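Local coordinates for manganese-binding protein (Chlamydia trachomatis, PDB 6NSI) that binds iron, manganese and nickel ions, with a preference for Fe(2+), and delivers them to the permease of an ABC transporter for import into the chlamydial cell, at residues I11-S16 and D260-N265; Q82-K87 and M107-A112; A236-V241 and I250-S255; R162-G167 and S172-R177; Y38-V41 and R47-M50. All blocks are in the same frame, centred on the assembly; numbering follows the deposited sequence.

Contact 1. Residues I11-S16 and D260-N265; sequences ICDCVS and DNVCDN. With FE (Fe (III) ion), chain B.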
# COMPACT_ATOMS: atom_id res chain seq x y z
N ILE A 11 -2.96 7.19 4.29
CA ILE A 11 -4.02 8.18 4.12
C ILE A 11 -3.64 9.50 4.78
O ILE A 11 -3.75 10.56 4.16
CB ILE A 11 -5.34 7.63 4.68
CG1 ILE A 11 -5.79 6.44 3.85
CG2 ILE A 11 -6.41 8.71 4.68
CD1 ILE A 11 -6.80 5.59 4.56
N CYS A 12 -3.17 9.46 6.03
CA CYS A 12 -3.03 10.69 6.81
C CYS A 12 -2.07 11.68 6.17
O CYS A 12 -2.31 12.89 6.19
CB CYS A 12 -2.56 10.38 8.23
SG CYS A 12 -2.79 11.82 9.35
N ASP A 13 -0.97 11.19 5.60
CA ASP A 13 0.02 12.12 5.06
C ASP A 13 -0.47 12.82 3.81
O ASP A 13 0.02 13.91 3.49
CB ASP A 13 1.32 11.38 4.77
CG ASP A 13 1.98 10.86 6.04
OD1 ASP A 13 1.48 11.17 7.15
OD2 ASP A 13 2.98 10.14 5.93
N CYS A 14 -1.44 12.24 3.11
CA CYS A 14 -2.04 12.92 1.97
C CYS A 14 -3.11 13.91 2.42
O CYS A 14 -3.17 15.03 1.91
CB CYS A 14 -2.62 11.90 0.99
SG CYS A 14 -1.39 10.66 0.35
N VAL A 15 -3.96 13.51 3.38
CA VAL A 15 -4.96 14.43 3.92
C VAL A 15 -4.28 15.69 4.46
O VAL A 15 -4.70 16.81 4.18
CB VAL A 15 -5.81 13.74 5.00
CG1 VAL A 15 -6.75 14.75 5.66
CG2 VAL A 15 -6.63 12.61 4.41
N SER A 16 -3.21 15.50 5.24
CA SER A 16 -2.55 16.63 5.88
C SER A 16 -1.96 17.59 4.86
O SER A 16 -1.86 18.80 5.13
CB SER A 16 -1.45 16.13 6.83
OG SER A 16 -1.99 15.26 7.81
N ASP A 260 2.67 -2.32 4.80
CA ASP A 260 1.43 -1.93 5.44
C ASP A 260 1.58 -0.65 6.25
O ASP A 260 0.63 -0.24 6.95
CB ASP A 260 0.91 -3.06 6.32
CG ASP A 260 0.36 -4.24 5.52
OD1 ASP A 260 -0.03 -4.07 4.34
OD2 ASP A 260 0.31 -5.35 6.10
N ASN A 261 2.74 -0.02 6.20
CA ASN A 261 2.98 1.14 7.05
C ASN A 261 3.95 2.07 6.32
O ASN A 261 4.32 1.85 5.17
CB ASN A 261 3.51 0.73 8.43
CG ASN A 261 4.91 0.10 8.38
OD1 ASN A 261 5.35 -0.41 7.35
ND2 ASN A 261 5.60 0.10 9.52
N VAL A 262 4.33 3.12 7.04
CA VAL A 262 5.17 4.24 6.54
C VAL A 262 6.44 4.35 7.39
O VAL A 262 6.37 4.03 8.56
CB VAL A 262 4.31 5.51 6.64
CG1 VAL A 262 5.06 6.77 7.04
CG2 VAL A 262 3.40 5.72 5.45
N CYS A 263 7.57 4.74 6.79
CA CYS A 263 8.80 4.95 7.58
C CYS A 263 8.79 6.37 8.14
O CYS A 263 8.36 6.52 9.26
CB CYS A 263 10.03 4.76 6.71
SG CYS A 263 11.56 4.68 7.68
N ASP A 264 9.10 7.38 7.34
CA ASP A 264 9.02 8.77 7.84
C ASP A 264 7.70 9.41 7.38
O ASP A 264 6.98 9.94 8.20
CB ASP A 264 10.18 9.62 7.33
CG ASP A 264 9.99 11.08 7.66
OD1 ASP A 264 9.61 11.37 8.81
OD2 ASP A 264 10.19 11.91 6.77
N ASN A 265 7.43 9.32 6.08
CA ASN A 265 6.19 9.83 5.46
C ASN A 265 5.84 8.91 4.29
O ASN A 265 6.74 8.28 3.76
CB ASN A 265 6.28 11.29 5.02
CG ASN A 265 7.25 11.49 3.88
OD1 ASN A 265 6.88 11.35 2.74
ND2 ASN A 265 8.48 11.82 4.20
FE FE B . -0.93 -5.89 4.07
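D13, on helix 9-19, comes closest to N265 in the non-helical segment 260-265, with 6.6 Å between D13 CA and N265 CA. With CG beside the backbone N and opposite the carbonyl carbon (chi1 -65°), the carboxylate does the touching: D13 OD2 lies 3.3 Å from N265 CA and, more loosely, meets the CG1 methyl of V262. Both oxygens are held by polar partners, OD1 in a salt bridge with R9 NE and OD2 by the backbone N-H of Y266. This carboxylate may be stabilised by its place at the N-terminal end of helix 266-280. N265 is the N-cap of that helix; its side chain caps a backbone N of the first turn, while ND2 meets D264 OD2 (3.1 Å) from above the carboxylate plane and also bonds S268 OG. At the other end D260 chelates the iron(III) ion through OD1 (2.0 Å) and OD2 (2.4 Å), and H36, H102 and H168 complete the site. The segment thus joins D260 to helix 266-280, touching helix 9-19 at D13. Helix 9-19 packs C12 and V15 on strands 3-6 and 24-27 of the parallel sheet, and I11 and C14 on helix 107-124.

Contact 2. Residues Q82-K87 and M107-A112; sequences QRLLNK and MRVWGA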
# COMPACT_ATOMS: atom_id res chain seq x y z
N GLN A 82 -14.02 2.32 -1.79
CA GLN A 82 -15.35 2.18 -2.35
C GLN A 82 -15.67 3.33 -3.30
O GLN A 82 -16.25 3.11 -4.37
CB GLN A 82 -16.39 2.11 -1.24
CG GLN A 82 -17.78 1.77 -1.74
CD GLN A 82 -17.81 0.45 -2.50
OE1 GLN A 82 -17.28 -0.56 -2.02
NE2 GLN A 82 -18.42 0.45 -3.68
N ARG A 83 -15.30 4.55 -2.93
CA ARG A 83 -15.51 5.69 -3.82
C ARG A 83 -14.73 5.52 -5.12
O ARG A 83 -15.24 5.82 -6.21
CB ARG A 83 -15.13 6.98 -3.11
CG ARG A 83 -15.98 7.25 -1.88
CD ARG A 83 -15.88 8.70 -1.43
NE ARG A 83 -16.70 8.94 -0.23
CZ ARG A 83 -17.10 10.15 0.17
NH1 ARG A 83 -16.77 11.23 -0.51
NH2 ARG A 83 -17.83 10.27 1.27
N LEU A 84 -13.49 5.02 -5.04
CA LEU A 84 -12.73 4.74 -6.24
C LEU A 84 -13.38 3.64 -7.07
O LEU A 84 -13.40 3.70 -8.30
CB LEU A 84 -11.29 4.38 -5.87
CG LEU A 84 -10.44 5.55 -5.40
CD1 LEU A 84 -9.04 5.05 -5.05
CD2 LEU A 84 -10.38 6.61 -6.49
N LEU A 85 -13.93 2.62 -6.40
CA LEU A 85 -14.62 1.56 -7.12
C LEU A 85 -15.92 2.07 -7.74
O LEU A 85 -16.31 1.60 -8.82
CB LEU A 85 -14.89 0.38 -6.19
CG LEU A 85 -13.77 -0.66 -6.05
CD1 LEU A 85 -14.24 -1.88 -5.26
CD2 LEU A 85 -13.22 -1.08 -7.42
N ASN A 86 -16.57 3.04 -7.10
CA ASN A 86 -17.81 3.63 -7.61
C ASN A 86 -17.62 4.30 -8.97
O ASN A 86 -18.61 4.68 -9.61
CB ASN A 86 -18.37 4.65 -6.60
CG ASN A 86 -19.11 4.00 -5.42
OD1 ASN A 86 -19.10 2.78 -5.25
ND2 ASN A 86 -19.75 4.84 -4.60
N LYS A 87 -16.38 4.47 -9.43
CA LYS A 87 -16.09 5.15 -10.68
C LYS A 87 -15.20 4.33 -11.61
O LYS A 87 -14.67 4.88 -12.58
CB LYS A 87 -15.43 6.51 -10.40
CG LYS A 87 -16.21 7.40 -9.44
CD LYS A 87 -15.31 8.38 -8.71
CE LYS A 87 -15.50 9.80 -9.22
NZ LYS A 87 -15.45 10.79 -8.11
N MET A 107 0.88 4.40 -7.49
CA MET A 107 0.81 5.85 -7.31
C MET A 107 -0.24 6.50 -8.20
O MET A 107 -0.72 7.60 -7.87
CB MET A 107 2.20 6.46 -7.57
CG MET A 107 2.31 7.97 -7.28
SD MET A 107 2.03 8.47 -5.56
CE MET A 107 3.27 7.55 -4.64
N ARG A 108 -0.64 5.87 -9.30
CA ARG A 108 -1.76 6.42 -10.07
C ARG A 108 -3.08 6.20 -9.34
O ARG A 108 -3.93 7.10 -9.27
CB ARG A 108 -1.82 5.81 -11.46
CG ARG A 108 -2.98 6.33 -12.30
CD ARG A 108 -3.35 5.36 -13.40
NE ARG A 108 -4.18 4.25 -12.90
CZ ARG A 108 -5.47 4.36 -12.59
NH1 ARG A 108 -6.10 5.52 -12.73
NH2 ARG A 108 -6.13 3.29 -12.14
N VAL A 109 -3.27 5.00 -8.78
CA VAL A 109 -4.49 4.73 -8.03
C VAL A 109 -4.53 5.60 -6.77
O VAL A 109 -5.56 6.22 -6.47
CB VAL A 109 -4.58 3.22 -7.71
CG1 VAL A 109 -5.85 2.89 -6.90
CG2 VAL A 109 -4.56 2.39 -9.00
N TRP A 110 -3.42 5.69 -6.03
CA TRP A 110 -3.43 6.51 -4.82
C TRP A 110 -3.61 7.99 -5.14
O TRP A 110 -4.17 8.74 -4.33
CB TRP A 110 -2.16 6.28 -4.01
CG TRP A 110 -2.36 6.53 -2.52
CD1 TRP A 110 -1.66 7.39 -1.73
CD2 TRP A 110 -3.32 5.89 -1.66
NE1 TRP A 110 -2.12 7.34 -0.43
CE2 TRP A 110 -3.13 6.42 -0.36
CE3 TRP A 110 -4.32 4.92 -1.86
CZ2 TRP A 110 -3.91 6.03 0.73
CZ3 TRP A 110 -5.09 4.52 -0.76
CH2 TRP A 110 -4.88 5.08 0.51
N GLY A 111 -3.16 8.43 -6.31
CA GLY A 111 -3.50 9.78 -6.75
C GLY A 111 -5.00 9.97 -6.88
O GLY A 111 -5.56 10.97 -6.43
N ALA A 112 -5.67 9.00 -7.52
CA ALA A 112 -7.13 9.03 -7.56
C ALA A 112 -7.73 9.01 -6.16
O ALA A 112 -8.69 9.74 -5.88
CB ALA A 112 -7.65 7.85 -8.38
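L84 lays its two methyls over one face of helix 107-124, CD2 resting on A112 CB at 3.5 Å and CD1 reaching back one turn to V109. The contact belongs to the first lobe of a metal-binding solute-binding protein, built round a parallel four-stranded sheet; helix 80-85 directly follows the edge strand 77-79 and packs here against helix 107-124. L84 supplies the whole of the apolar contact from its own helix. Its outer chain is extended, chi2 180°, which carries CD1 forward to lie 3.9 Å from V109 O and 4.3 Å from V109 CG1. CD2, the other branch, meets A112, whose small side chain is consistent with the 7.2 Å between L84 CA and A112 CA. The same leucine also touches A113, E116 and C89, so it is buried between the helix and the loop that follows its own segment. Polar groups join these elements round the apolar centre. K87 NZ forms a salt bridge with E116 OE2, and R108 NH2 donates to C89 O. W110 points its CB away from helix 80-85; its NE1 bonds M10 O and its ring meets that of Y266 with the planes at about 50°. On the outer side of helix 80-85, Q82 NE2 reaches one turn along to N86 OD1 at 2.9 Å, an N-H...O angle of 156°, with the acceptor close to the amide plane of Q82.

Contact 3. Residues A236-V241 and I250-S255; sequences ALRKIV and IRLAKS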
# COMPACT_ATOMS: atom_id res chain seq x y z
N ALA A 236 9.35 -16.94 7.71
CA ALA A 236 9.05 -17.67 6.48
C ALA A 236 10.07 -17.37 5.38
O ALA A 236 10.61 -18.29 4.74
CB ALA A 236 7.63 -17.35 6.01
N LEU A 237 10.36 -16.09 5.13
CA LEU A 237 11.34 -15.78 4.10
C LEU A 237 12.72 -16.29 4.49
O LEU A 237 13.49 -16.73 3.63
CB LEU A 237 11.37 -14.26 3.81
CG LEU A 237 10.32 -13.67 2.86
CD1 LEU A 237 10.42 -12.11 2.76
CD2 LEU A 237 10.33 -14.30 1.46
N ARG A 238 13.06 -16.26 5.78
CA ARG A 238 14.37 -16.78 6.16
C ARG A 238 14.46 -18.28 5.92
O ARG A 238 15.50 -18.77 5.46
CB ARG A 238 14.69 -16.43 7.62
CG ARG A 238 15.02 -14.95 7.80
CD ARG A 238 16.16 -14.73 8.80
NE ARG A 238 16.87 -13.47 8.56
CZ ARG A 238 16.36 -12.27 8.82
NH1 ARG A 238 15.14 -12.18 9.33
NH2 ARG A 238 17.06 -11.16 8.57
N LYS A 239 13.37 -19.02 6.18
CA LYS A 239 13.32 -20.46 5.85
C LYS A 239 13.39 -20.70 4.36
O LYS A 239 14.09 -21.62 3.90
CB LYS A 239 12.04 -21.11 6.38
CG LYS A 239 11.83 -21.08 7.87
CD LYS A 239 10.44 -21.64 8.18
CE LYS A 239 10.12 -21.59 9.68
NZ LYS A 239 11.35 -21.62 10.52
N ILE A 240 12.63 -19.93 3.58
CA ILE A 240 12.66 -20.07 2.12
C ILE A 240 14.08 -19.91 1.61
O ILE A 240 14.57 -20.70 0.79
CB ILE A 240 11.70 -19.05 1.47
CG1 ILE A 240 10.25 -19.51 1.63
CG2 ILE A 240 12.00 -18.88 -0.01
CD1 ILE A 240 9.25 -18.37 1.57
N VAL A 241 14.79 -18.90 2.13
CA VAL A 241 16.16 -18.62 1.69
C VAL A 241 17.08 -19.79 2.02
O VAL A 241 17.86 -20.25 1.17
CB VAL A 241 16.65 -17.31 2.33
CG1 VAL A 241 18.18 -17.26 2.38
CG2 VAL A 241 16.08 -16.11 1.58
N ILE A 250 20.95 -16.98 -3.46
CA ILE A 250 19.71 -16.35 -2.99
C ILE A 250 20.03 -15.57 -1.72
O ILE A 250 20.68 -16.08 -0.80
CB ILE A 250 18.60 -17.39 -2.74
CG1 ILE A 250 17.34 -16.71 -2.24
CG2 ILE A 250 19.03 -18.42 -1.71
CD1 ILE A 250 16.81 -15.65 -3.18
N ARG A 251 19.58 -14.32 -1.66
CA ARG A 251 19.90 -13.45 -0.54
C ARG A 251 18.67 -12.65 -0.16
O ARG A 251 17.69 -12.58 -0.91
CB ARG A 251 21.05 -12.51 -0.89
CG ARG A 251 20.68 -11.59 -2.04
CD ARG A 251 21.87 -10.89 -2.65
NE ARG A 251 21.44 -9.67 -3.31
CZ ARG A 251 21.17 -9.57 -4.61
NH1 ARG A 251 21.32 -10.63 -5.42
NH2 ARG A 251 20.77 -8.40 -5.11
N LEU A 252 18.72 -12.04 1.02
CA LEU A 252 17.73 -11.07 1.46
C LEU A 252 18.13 -9.69 0.96
O LEU A 252 19.32 -9.36 0.93
CB LEU A 252 17.63 -11.04 2.99
CG LEU A 252 17.41 -12.33 3.80
CD1 LEU A 252 17.72 -12.07 5.28
CD2 LEU A 252 15.99 -12.87 3.64
N ALA A 253 17.14 -8.89 0.57
CA ALA A 253 17.44 -7.53 0.16
C ALA A 253 18.06 -6.77 1.32
O ALA A 253 17.82 -7.09 2.49
CB ALA A 253 16.18 -6.82 -0.33
N LYS A 254 18.88 -5.76 1.00
CA LYS A 254 19.58 -5.02 2.04
C LYS A 254 18.60 -4.29 2.95
O LYS A 254 18.59 -4.50 4.17
CB LYS A 254 20.57 -4.05 1.41
CG LYS A 254 21.96 -4.63 1.14
CD LYS A 254 22.74 -4.86 2.44
CE LYS A 254 23.45 -6.21 2.42
NZ LYS A 254 23.45 -6.86 3.75
N SER A 255 17.73 -3.43 2.36
CA SER A 255 16.78 -2.66 3.15
C SER A 255 15.39 -3.30 3.09
O SER A 255 15.01 -3.86 2.06
CB SER A 255 16.66 -1.22 2.64
OG SER A 255 17.91 -0.69 2.27
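The guanidinium of R238 is the flat group of this contact, and the CD1 methyl of L252 meets it obliquely, 3.5 Å from R238 NH2 and 3.7 Å from R238 NE. The two side chains cross at about a right angle. R238 starts out pointing away from segment 250-255, and a bend at chi2 (-141°) brings its end back to the leucine; it also touches a neighbouring molecule in the crystal. L252 divides its methyls, with CD2 turned to V241 CG2 at 3.8 Å. Helix 235-242 here covers strand 251-252, which pairs in parallel with strand 225-226, so that the helix is the connection of a beta-alpha-beta crossover at the surface of the second lobe. V241 lies between L252 and I250: its CG2 meets I250 CG1 at 4.1 Å, while I250 CG2 packs on V241 O at 3.6 Å. That carbonyl oxygen has its polar partner in S244 OG. V241 and I250 also share V226 of the adjoining strand as a neighbour. R251, between the two packing residues, has its CB directed away from the helix, and its NH2 forms a salt bridge with E280 OE2 on helix 266-280.

Contact 4. Residues R162-G167 and S172-R177; sequences RYLVTG and SYFTRR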
# COMPACT_ATOMS: atom_id res chain seq x y z
N ARG A 162 12.22 -9.45 -13.36
CA ARG A 162 10.98 -8.79 -12.91
C ARG A 162 10.07 -9.81 -12.22
O ARG A 162 9.01 -10.19 -12.70
CB ARG A 162 10.28 -8.13 -14.09
CG ARG A 162 10.95 -6.82 -14.51
CD ARG A 162 10.39 -6.31 -15.86
NE ARG A 162 11.33 -5.36 -16.48
CZ ARG A 162 11.09 -4.69 -17.61
NH1 ARG A 162 9.95 -4.87 -18.26
NH2 ARG A 162 12.00 -3.84 -18.08
N TYR A 163 10.53 -10.25 -11.05
CA TYR A 163 9.85 -11.28 -10.27
C TYR A 163 10.07 -10.88 -8.82
O TYR A 163 11.22 -10.87 -8.35
CB TYR A 163 10.42 -12.68 -10.57
CG TYR A 163 10.15 -13.12 -11.99
CD1 TYR A 163 8.93 -13.70 -12.33
CD2 TYR A 163 11.08 -12.91 -13.00
CE1 TYR A 163 8.65 -14.07 -13.64
CE2 TYR A 163 10.82 -13.28 -14.32
CZ TYR A 163 9.60 -13.86 -14.62
OH TYR A 163 9.33 -14.23 -15.91
N LEU A 164 8.99 -10.49 -8.15
CA LEU A 164 9.04 -9.80 -6.87
C LEU A 164 8.57 -10.74 -5.75
O LEU A 164 7.37 -11.02 -5.62
CB LEU A 164 8.18 -8.53 -6.91
CG LEU A 164 8.10 -7.73 -5.60
CD1 LEU A 164 9.50 -7.29 -5.13
CD2 LEU A 164 7.17 -6.55 -5.80
N VAL A 165 9.52 -11.20 -4.94
CA VAL A 165 9.23 -12.12 -3.84
C VAL A 165 9.24 -11.32 -2.54
O VAL A 165 10.28 -10.79 -2.15
CB VAL A 165 10.24 -13.28 -3.79
CG1 VAL A 165 9.90 -14.23 -2.63
CG2 VAL A 165 10.27 -14.05 -5.12
N THR A 166 8.10 -11.23 -1.87
CA THR A 166 7.98 -10.45 -0.65
C THR A 166 7.41 -11.28 0.49
O THR A 166 7.08 -12.46 0.33
CB THR A 166 7.09 -9.22 -0.86
OG1 THR A 166 5.74 -9.66 -1.09
CG2 THR A 166 7.60 -8.40 -2.05
N GLY A 167 7.30 -10.63 1.66
CA GLY A 167 6.83 -11.33 2.85
C GLY A 167 5.37 -11.72 2.77
O GLY A 167 5.02 -12.88 3.03
N SER A 172 0.75 -6.56 -5.13
CA SER A 172 0.12 -6.99 -6.38
C SER A 172 -0.20 -5.80 -7.29
O SER A 172 0.01 -5.88 -8.51
CB SER A 172 -1.13 -7.81 -6.09
OG SER A 172 -0.78 -9.13 -5.70
N TYR A 173 -0.73 -4.71 -6.73
CA TYR A 173 -1.02 -3.54 -7.58
C TYR A 173 0.27 -2.94 -8.14
O TYR A 173 0.34 -2.60 -9.33
CB TYR A 173 -1.78 -2.48 -6.78
CG TYR A 173 -3.17 -2.94 -6.40
CD1 TYR A 173 -3.42 -3.48 -5.14
CD2 TYR A 173 -4.22 -2.83 -7.30
CE1 TYR A 173 -4.69 -3.89 -4.78
CE2 TYR A 173 -5.49 -3.25 -6.96
CZ TYR A 173 -5.73 -3.77 -5.70
OH TYR A 173 -7.00 -4.19 -5.36
N PHE A 174 1.27 -2.78 -7.28
CA PHE A 174 2.60 -2.35 -7.69
C PHE A 174 3.12 -3.18 -8.86
O PHE A 174 3.62 -2.65 -9.86
CB PHE A 174 3.52 -2.47 -6.46
CG PHE A 174 4.94 -2.03 -6.67
CD1 PHE A 174 5.90 -2.91 -7.19
CD2 PHE A 174 5.34 -0.75 -6.31
CE1 PHE A 174 7.20 -2.51 -7.37
CE2 PHE A 174 6.64 -0.33 -6.48
CZ PHE A 174 7.58 -1.22 -7.00
N THR A 175 3.03 -4.50 -8.73
CA THR A 175 3.58 -5.42 -9.72
C THR A 175 2.84 -5.31 -11.04
O THR A 175 3.45 -5.32 -12.12
CB THR A 175 3.49 -6.85 -9.18
OG1 THR A 175 4.31 -6.98 -7.99
CG2 THR A 175 3.90 -7.85 -10.26
N ARG A 176 1.51 -5.26 -10.98
CA ARG A 176 0.68 -5.14 -12.18
C ARG A 176 0.97 -3.84 -12.93
O ARG A 176 1.06 -3.83 -14.16
CB ARG A 176 -0.80 -5.24 -11.78
CG ARG A 176 -1.78 -5.45 -12.96
CD ARG A 176 -3.26 -5.40 -12.49
NE ARG A 176 -3.60 -4.11 -11.87
CZ ARG A 176 -4.82 -3.76 -11.44
NH1 ARG A 176 -5.85 -4.60 -11.55
NH2 ARG A 176 -5.03 -2.55 -10.90
N ARG A 177 1.14 -2.73 -12.20
CA ARG A 177 1.41 -1.45 -12.85
C ARG A 177 2.84 -1.35 -13.37
O ARG A 177 3.05 -1.01 -14.53
CB ARG A 177 1.13 -0.28 -11.90
CG ARG A 177 1.51 1.08 -12.58
CD ARG A 177 0.76 2.26 -12.00
NE ARG A 177 0.94 3.50 -12.76
CZ ARG A 177 0.14 3.90 -13.76
NH1 ARG A 177 -0.88 3.14 -14.15
NH2 ARG A 177 0.35 5.06 -14.38
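L164 on strand 164-165 contributes the most buried surface here, and its CD2 methyl reaches both partners on helix 172-178: T175 OG1 at 3.6 Å and F174 CD1 at 4.1 Å. The leucine's CB points toward the helix, CG continues anti to the backbone N (chi1 178°), and the nearest CA atoms, L164 CA and T175 CA, are 7.6 Å apart. T175 presents its oxygen rather than its methyl to the leucine. OG1 nevertheless has a polar partner one turn back, donating to F171 O, which satisfies a hydroxyl buried among apolar groups. F174 turns its ring beside the leucine, the two side chains crossing at about a right angle and the methyl meeting the ring obliquely near CD1. The ring also rests on V274 and I277, and L164 shares I277, so that helix 266-280 closes over the pair. The F174 side chain is about 8 Å from that of H102, an iron ligand, and the loop joining strand and helix carries another, H168. Strand 164-165 pairs in parallel with strand 194-195, the chain passing through helices 172-178 and 182-187 in between, consistent with a beta-alpha-beta crossover. T175 also touches C194 of that second strand, while V165, one residue on from the leucine, packs against V214 and Y217 of helix 208-221.

Contact 5. Residues Y38-V41 and R47-M50; sequences YEMV and RMAM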
# COMPACT_ATOMS: atom_id res chain seq x y z
N TYR A 38 -5.81 -4.54 13.33
CA TYR A 38 -5.85 -3.53 14.36
C TYR A 38 -7.17 -3.59 15.10
O TYR A 38 -8.24 -3.61 14.48
CB TYR A 38 -5.65 -2.14 13.77
CG TYR A 38 -5.56 -1.04 14.80
CD1 TYR A 38 -4.39 -0.83 15.50
CD2 TYR A 38 -6.64 -0.22 15.07
CE1 TYR A 38 -4.29 0.18 16.43
CE2 TYR A 38 -6.56 0.79 16.01
CZ TYR A 38 -5.38 0.98 16.69
OH TYR A 38 -5.27 1.98 17.63
N GLU A 39 -7.11 -3.64 16.42
CA GLU A 39 -8.29 -3.51 17.25
C GLU A 39 -8.19 -2.18 17.97
O GLU A 39 -7.10 -1.77 18.38
CB GLU A 39 -8.43 -4.68 18.23
CG GLU A 39 -8.51 -6.07 17.57
CD GLU A 39 -9.95 -6.53 17.27
OE1 GLU A 39 -10.12 -7.66 16.75
OE2 GLU A 39 -10.91 -5.76 17.55
N MET A 40 -9.32 -1.49 18.10
CA MET A 40 -9.27 -0.17 18.71
C MET A 40 -8.75 -0.26 20.13
O MET A 40 -9.07 -1.19 20.88
CB MET A 40 -10.65 0.49 18.67
CG MET A 40 -11.06 0.89 17.27
SD MET A 40 -12.83 1.08 17.13
CE MET A 40 -13.07 2.44 18.28
N VAL A 41 -7.90 0.70 20.49
CA VAL A 41 -7.40 0.85 21.83
C VAL A 41 -8.21 1.94 22.54
O VAL A 41 -8.95 2.69 21.91
CB VAL A 41 -5.88 1.16 21.85
CG1 VAL A 41 -5.09 0.04 21.13
CG2 VAL A 41 -5.61 2.50 21.19
N ARG A 47 -11.29 9.56 19.67
CA ARG A 47 -10.69 10.17 18.49
C ARG A 47 -11.70 10.24 17.35
O ARG A 47 -11.79 11.25 16.64
CB ARG A 47 -9.45 9.39 18.07
CG ARG A 47 -8.30 9.56 19.04
CD ARG A 47 -7.19 8.54 18.86
NE ARG A 47 -6.08 8.84 19.76
CZ ARG A 47 -5.70 8.07 20.78
NH1 ARG A 47 -6.31 6.91 21.03
NH2 ARG A 47 -4.68 8.46 21.54
N MET A 48 -12.50 9.19 17.19
CA MET A 48 -13.58 9.23 16.21
C MET A 48 -14.64 10.25 16.60
O MET A 48 -15.13 11.00 15.75
CB MET A 48 -14.20 7.85 16.05
CG MET A 48 -13.24 6.81 15.43
SD MET A 48 -14.02 5.17 15.39
CE MET A 48 -12.65 4.18 14.74
N ALA A 49 -14.97 10.30 17.89
CA ALA A 49 -16.06 11.15 18.35
C ALA A 49 -15.74 12.63 18.15
O ALA A 49 -16.61 13.41 17.72
CB ALA A 49 -16.35 10.86 19.82
N MET A 50 -14.50 13.05 18.44
CA MET A 50 -14.14 14.45 18.25
C MET A 50 -13.85 14.83 16.79
O MET A 50 -13.68 16.02 16.50
CB MET A 50 -12.92 14.80 19.11
CG MET A 50 -11.58 14.47 18.46
SD MET A 50 -10.18 14.63 19.59
CE MET A 50 -10.56 13.35 20.79
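M40 and M48 meet tip to tip, and this thioether pair makes the main apolar contact between the loop segment 38-41 and helix 44-50. M40 SD stands 3.9 Å from M48 CE, and the methyls themselves, M40 CE and M48 CE, are 4.0 Å apart. The chains reach this point differently: M48 is extended all the way from CG (chi3 -176°), whereas M40 folds its terminal methyl at chi3 (63°), so that both its sulfur and its methyl face the end of M48. A looser contact brings an apolar group to a charged one. V41 CG2 lies 4.5 Å from R47 NH1, approaching the guanidinium obliquely at the exposed margin, and R47 NH1 makes its salt bridge with D44 OD1, within the same helix. The polar interactions that tie the loop to the helix centre on D44. Its OD2 accepts from Y38 OH and from the backbone N of V41, while OD1 takes the arginine, so one carboxylate near the start of the helix gathers three groups where the loop turns into the helix. E39 OE2 accepts from the backbone N of S66. The methionine pair continues into the body of the first lobe, built on the four-stranded parallel sheet: helix 65-71 supplies L67 and H70 to M40, and H70 and L71 to M48, while M48 also touches L5 of strand 3-6 in that sheet.

How the contacts relate
Contacts 1 and 2 meet round W110, whose NE1 lies 3.5 Å from C14 SG and whose CZ2 lies 3.7 Å from I11 CG1. In the second lobe, contacts 3 and 4 touch where L237 CD1 sits 3.6 Å from G167 N. Contact 4 also reaches contact 2, with R177 NH1 3.4 Å from R108 CD. Contact 5 touches none of the others; its nearest atoms are about 9 Å from contact 1. Contact 1 holds the iron ligand D260, and the F174 side chain of contact 4 is about 12 Å from the ion. In sequence, H102 shortly precedes 107-112, H168 follows 162-167 and H36 precedes 38-41. The metal thus draws ligands from both lobes, as in other proteins of this family.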